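Local coordinates for vesicular integral-membrane protein VIP36 (Canis lupus familiaris, PDB 2DUP), which acts as an intracellular, calcium-binding lectin of the early secretory pathway that binds high-mannose glycans and takes part in transport and sorting of glycoproteins carrying them, at residues His107-Phe112 and Ile129-Asn134; Cys154-Arg159 and Val178-Glu183. One frame throughout, in Å; residues are numbered along the deposited sequence.

Contact 1 of 2, residues His107-Phe112 and Ile129-Asn134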
# COMPACT_ATOMS: atom_id res chain seq x y z
N HIS A 107 13.58 0.59 1.09
CA HIS A 107 13.92 1.97 0.79
C HIS A 107 12.69 2.60 0.16
O HIS A 107 12.23 2.13 -0.85
CB HIS A 107 15.15 2.02 -0.14
CG HIS A 107 16.38 1.39 0.46
ND1 HIS A 107 17.46 2.12 0.88
CD2 HIS A 107 16.68 0.09 0.71
CE1 HIS A 107 18.38 1.31 1.39
NE2 HIS A 107 17.94 0.07 1.29
N GLY A 108 12.11 3.63 0.79
CA GLY A 108 10.97 4.34 0.19
C GLY A 108 9.81 4.40 1.15
O GLY A 108 10.00 4.52 2.36
N LEU A 109 8.62 4.26 0.60
CA LEU A 109 7.37 4.55 1.30
C LEU A 109 6.51 3.30 1.45
O LEU A 109 6.31 2.59 0.50
CB LEU A 109 6.55 5.57 0.45
CG LEU A 109 5.12 5.92 0.89
CD1 LEU A 109 5.21 6.60 2.22
CD2 LEU A 109 4.41 6.87 -0.12
N ALA A 110 5.92 3.10 2.62
CA ALA A 110 4.90 2.08 2.80
C ALA A 110 3.63 2.67 3.37
O ALA A 110 3.68 3.59 4.22
CB ALA A 110 5.40 0.97 3.73
N ILE A 111 2.49 2.19 2.88
CA ILE A 111 1.22 2.49 3.50
C ILE A 111 0.67 1.18 4.00
O ILE A 111 0.45 0.26 3.20
CB ILE A 111 0.22 3.22 2.55
CG1 ILE A 111 0.85 4.48 1.93
CG2 ILE A 111 -1.09 3.57 3.28
CD1 ILE A 111 1.44 4.18 0.59
N PHE A 112 0.47 1.06 5.31
CA PHE A 112 0.08 -0.22 5.87
C PHE A 112 -1.38 -0.17 6.25
O PHE A 112 -1.83 0.76 6.90
CB PHE A 112 0.87 -0.61 7.12
CG PHE A 112 2.36 -0.66 6.93
CD1 PHE A 112 2.94 -1.34 5.86
CD2 PHE A 112 3.19 -0.08 7.88
CE1 PHE A 112 4.33 -1.39 5.71
CE2 PHE A 112 4.60 -0.14 7.75
CZ PHE A 112 5.15 -0.80 6.67
N ILE A 129 -4.54 2.34 9.58
CA ILE A 129 -3.79 2.68 8.38
C ILE A 129 -2.65 3.59 8.80
O ILE A 129 -2.90 4.54 9.50
CB ILE A 129 -4.66 3.35 7.28
CG1 ILE A 129 -5.80 2.43 6.84
CG2 ILE A 129 -3.80 3.72 6.06
CD1 ILE A 129 -6.68 3.04 5.75
N SER A 130 -1.41 3.27 8.41
CA SER A 130 -0.26 4.13 8.77
C SER A 130 0.75 4.21 7.65
O SER A 130 0.71 3.43 6.69
CB SER A 130 0.44 3.63 10.02
OG SER A 130 0.93 2.33 9.79
N VAL A 131 1.67 5.15 7.77
CA VAL A 131 2.64 5.38 6.73
C VAL A 131 4.02 5.21 7.36
O VAL A 131 4.20 5.48 8.54
CB VAL A 131 2.44 6.76 6.06
CG1 VAL A 131 2.27 7.88 7.11
CG2 VAL A 131 3.61 7.10 5.15
N MET A 132 4.98 4.74 6.57
CA MET A 132 6.34 4.62 7.08
C MET A 132 7.27 4.96 5.95
O MET A 132 7.04 4.50 4.84
CB MET A 132 6.60 3.17 7.54
CG MET A 132 8.05 2.88 7.98
SD MET A 132 8.13 1.16 8.53
CE MET A 132 9.90 0.92 8.85
N VAL A 133 8.28 5.76 6.24
CA VAL A 133 9.31 6.11 5.28
C VAL A 133 10.66 5.50 5.77
O VAL A 133 10.99 5.58 6.94
CB VAL A 133 9.38 7.64 5.06
CG1 VAL A 133 10.60 8.07 4.19
CG2 VAL A 133 8.07 8.11 4.41
N ASN A 134 11.39 4.86 4.87
CA ASN A 134 12.51 4.03 5.29
C ASN A 134 13.64 4.28 4.31
O ASN A 134 13.40 4.50 3.15
CB ASN A 134 12.07 2.55 5.35
CG ASN A 134 12.95 1.67 6.22
OD1 ASN A 134 14.07 2.03 6.59
ND2 ASN A 134 12.44 0.49 6.55
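Gly108, Ala110 and Phe112 face Asn134, Met132 and Ser130 as the hydrogen-bonded pairs of an antiparallel pairing between strands 109-114 and 128-135, and each pair is closed by two backbone bonds. Ala110 N to Met132 O and Met132 N to Ala110 O are both 2.9 Å. Gly108, where the chain turns a corner, has phi 127° and psi -142°, a backbone shape that itself calls for glycine.

On the face that carries Phe112 and Met132, an extended Met132 chain brings its SD to the rim of the Phe112 ring, 3.8 Å from CE2 and in the ring plane, an edge-on Met-aromatic contact. Ser130 OG lies near that plane too, 3.8 Å from Phe112 CD2.

The face of Leu109, Ile111, Val131 and Val133 is aliphatic. Leu109 CD1 presses on Val131 CG2 at 3.4 Å, tighter than usual for two methyls, and also touches Val133 CG2. Separately, at the strand end, the CG2 methyls of Ile111 and Ile129 meet at 3.9 Å.

Strands 84-90 and 152-155 flank the pair in the seven-stranded sheet; Tyr140 and Phe100 pack on Phe112, while strands 175-181 and 189-198 of the second sheet cover the aliphatic face of this legume-lectin-like sandwich.

Contact 2 of 2, residues Cys154-Arg159 and Val178-Glu183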
# COMPACT_ATOMS: atom_id res chain seq x y z
N CYS A 154 -4.27 6.47 11.22
CA CYS A 154 -5.67 6.70 11.55
C CYS A 154 -6.37 5.34 11.64
O CYS A 154 -6.03 4.41 10.89
CB CYS A 154 -6.34 7.59 10.45
SG CYS A 154 -7.01 6.73 8.98
N THR A 155 -7.34 5.22 12.54
CA THR A 155 -8.22 4.05 12.53
C THR A 155 -9.11 4.09 11.28
O THR A 155 -9.51 5.16 10.84
CB THR A 155 -9.01 3.85 13.86
OG1 THR A 155 -10.11 2.96 13.64
CG2 THR A 155 -9.55 5.15 14.38
N ALA A 156 -9.37 2.94 10.66
CA ALA A 156 -10.20 2.86 9.46
C ALA A 156 -10.91 1.51 9.34
O ALA A 156 -10.27 0.46 9.43
CB ALA A 156 -9.40 3.16 8.21
N ASP A 157 -12.23 1.58 9.15
CA ASP A 157 -13.12 0.41 9.17
C ASP A 157 -13.24 -0.10 7.74
O ASP A 157 -14.23 0.17 7.05
CB ASP A 157 -14.48 0.81 9.78
CG ASP A 157 -15.37 -0.39 10.16
OD1 ASP A 157 -15.01 -1.57 9.90
OD2 ASP A 157 -16.47 -0.14 10.72
N PHE A 158 -12.21 -0.80 7.26
CA PHE A 158 -12.18 -1.24 5.86
C PHE A 158 -12.44 -2.72 5.66
O PHE A 158 -12.43 -3.19 4.53
CB PHE A 158 -10.87 -0.82 5.19
CG PHE A 158 -9.62 -1.39 5.83
CD1 PHE A 158 -8.79 -0.57 6.59
CD2 PHE A 158 -9.26 -2.73 5.65
CE1 PHE A 158 -7.62 -1.09 7.19
CE2 PHE A 158 -8.09 -3.25 6.24
CZ PHE A 158 -7.27 -2.44 7.00
N ARG A 159 -12.68 -3.44 6.75
CA ARG A 159 -12.79 -4.89 6.69
C ARG A 159 -14.25 -5.39 6.64
O ARG A 159 -15.12 -4.94 7.41
CB ARG A 159 -12.10 -5.47 7.91
CG ARG A 159 -11.17 -6.59 7.62
CD ARG A 159 -10.96 -7.39 8.86
NE ARG A 159 -11.15 -8.82 8.62
CZ ARG A 159 -12.15 -9.53 9.12
NH1 ARG A 159 -13.08 -8.94 9.88
NH2 ARG A 159 -12.23 -10.83 8.88
N VAL A 178 -3.15 10.58 2.65
CA VAL A 178 -3.86 9.32 2.48
C VAL A 178 -5.29 9.56 2.85
O VAL A 178 -5.57 10.05 3.93
CB VAL A 178 -3.23 8.14 3.34
CG1 VAL A 178 -3.95 6.83 3.11
CG2 VAL A 178 -1.71 7.98 3.04
N MET A 179 -6.20 9.21 1.96
CA MET A 179 -7.65 9.31 2.24
C MET A 179 -8.40 8.02 1.98
O MET A 179 -7.97 7.20 1.19
CB MET A 179 -8.24 10.42 1.37
CG MET A 179 -7.49 11.72 1.54
SD MET A 179 -8.10 13.06 0.51
CE MET A 179 -7.34 12.56 -1.07
N THR A 180 -9.53 7.84 2.66
CA THR A 180 -10.31 6.62 2.53
C THR A 180 -11.75 6.83 1.98
O THR A 180 -12.37 7.90 2.15
CB THR A 180 -10.38 5.85 3.88
OG1 THR A 180 -11.28 6.51 4.77
CG2 THR A 180 -8.99 5.72 4.55
N ASP A 181 -12.27 5.82 1.29
CA ASP A 181 -13.69 5.81 0.89
C ASP A 181 -14.26 4.43 1.23
O ASP A 181 -14.16 3.51 0.43
CB ASP A 181 -13.86 6.15 -0.57
CG ASP A 181 -15.29 5.91 -1.08
OD1 ASP A 181 -16.26 5.86 -0.29
OD2 ASP A 181 -15.41 5.79 -2.30
N LEU A 182 -14.83 4.34 2.42
CA LEU A 182 -15.16 3.08 3.06
C LEU A 182 -16.65 2.95 3.39
O LEU A 182 -17.10 1.90 3.86
CB LEU A 182 -14.34 2.94 4.37
CG LEU A 182 -12.81 3.11 4.21
CD1 LEU A 182 -12.09 2.83 5.51
CD2 LEU A 182 -12.25 2.29 3.10
N GLU A 183 -17.41 4.03 3.14
CA GLU A 183 -18.75 4.19 3.72
C GLU A 183 -19.84 4.28 2.65
O GLU A 183 -21.03 4.39 2.97
CB GLU A 183 -18.78 5.45 4.62
CG GLU A 183 -17.74 5.43 5.73
CD GLU A 183 -17.94 4.29 6.74
OE1 GLU A 183 -19.07 3.73 6.80
OE2 GLU A 183 -16.98 3.95 7.46
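Leu182 reaches across to the backbone bend at Ala156-Phe158 and carries nearly all of this contact with one branched end. Its CG stands anti to the carbonyl carbon (chi1 -53°) and the chain runs on extended to CD1, which places that methyl among three neighbours. Ala156 CB meets Leu182 CD1 at 3.8 Å. The peptide oxygen Asp157 O lies 3.7 Å from the same Leu182 CD1, and Phe158 CB touches this methyl as well. The second methyl, Leu182 CD2, shares the Phe158 side of the contact, 4.0 Å from Phe158 CB. One leucine tip is thus fitted against a bend in the main chain, a small methyl and the root of an aromatic side chain.

Phe158 offers Leu182 its CB and not its ring. With CG placed between the backbone N and the carbonyl carbon (chi1 60°), the ring is carried away from Leu182, and the side chain comes within about 6 Å of that of the calcium-binding Asp114, nearest atoms. The bend itself is an inverse gamma turn centred on Asp157, with a weak bond from Phe158 N to Ala156 O. Ala156 and Thr180 both point their CB atoms at the other segment, but they barely meet, Ala156 CB to Thr180 CG2 being 4.5 Å.

The polar atom within the contact, Asp157 O, is satisfied by Arg161 NE; the same arginine forms a salt bridge with Glu183 OE2 at the exposed side.

The contact joins the two sheets of the legume-lectin-like sandwich at one end, where strand 152-155, at the edge of the seven-stranded sheet, and strand 175-181 of the opposing sheet both run out into loops. Thr165 of strand 165-172 lies against Leu182, and the disulfide Cys154-Cys191 ties strand 152-155 to strand 189-198.

Overall arrangement
The two contacts illustrate two ways in which a beta sandwich is held together: within a sheet and between sheets. Contact 1 joins neighbouring strands near the middle of the domain, almost wholly buried, and rests on regular backbone hydrogen bonding with side chains on both faces. Contact 2, about 16 Å away between centres, is also mostly buried but lies farther from the centre of the chain; it is a smaller apolar contact bordered by charged residues. Strands 128-135 and 152-155 are neighbours in one sheet, and Ile129 bridges the contacts: its N is probably hydrogen-bonded to Cys154 O (2.9 Å), and its CD1 packs 3.7 Å from Ala156 CB and from Thr180 CG2.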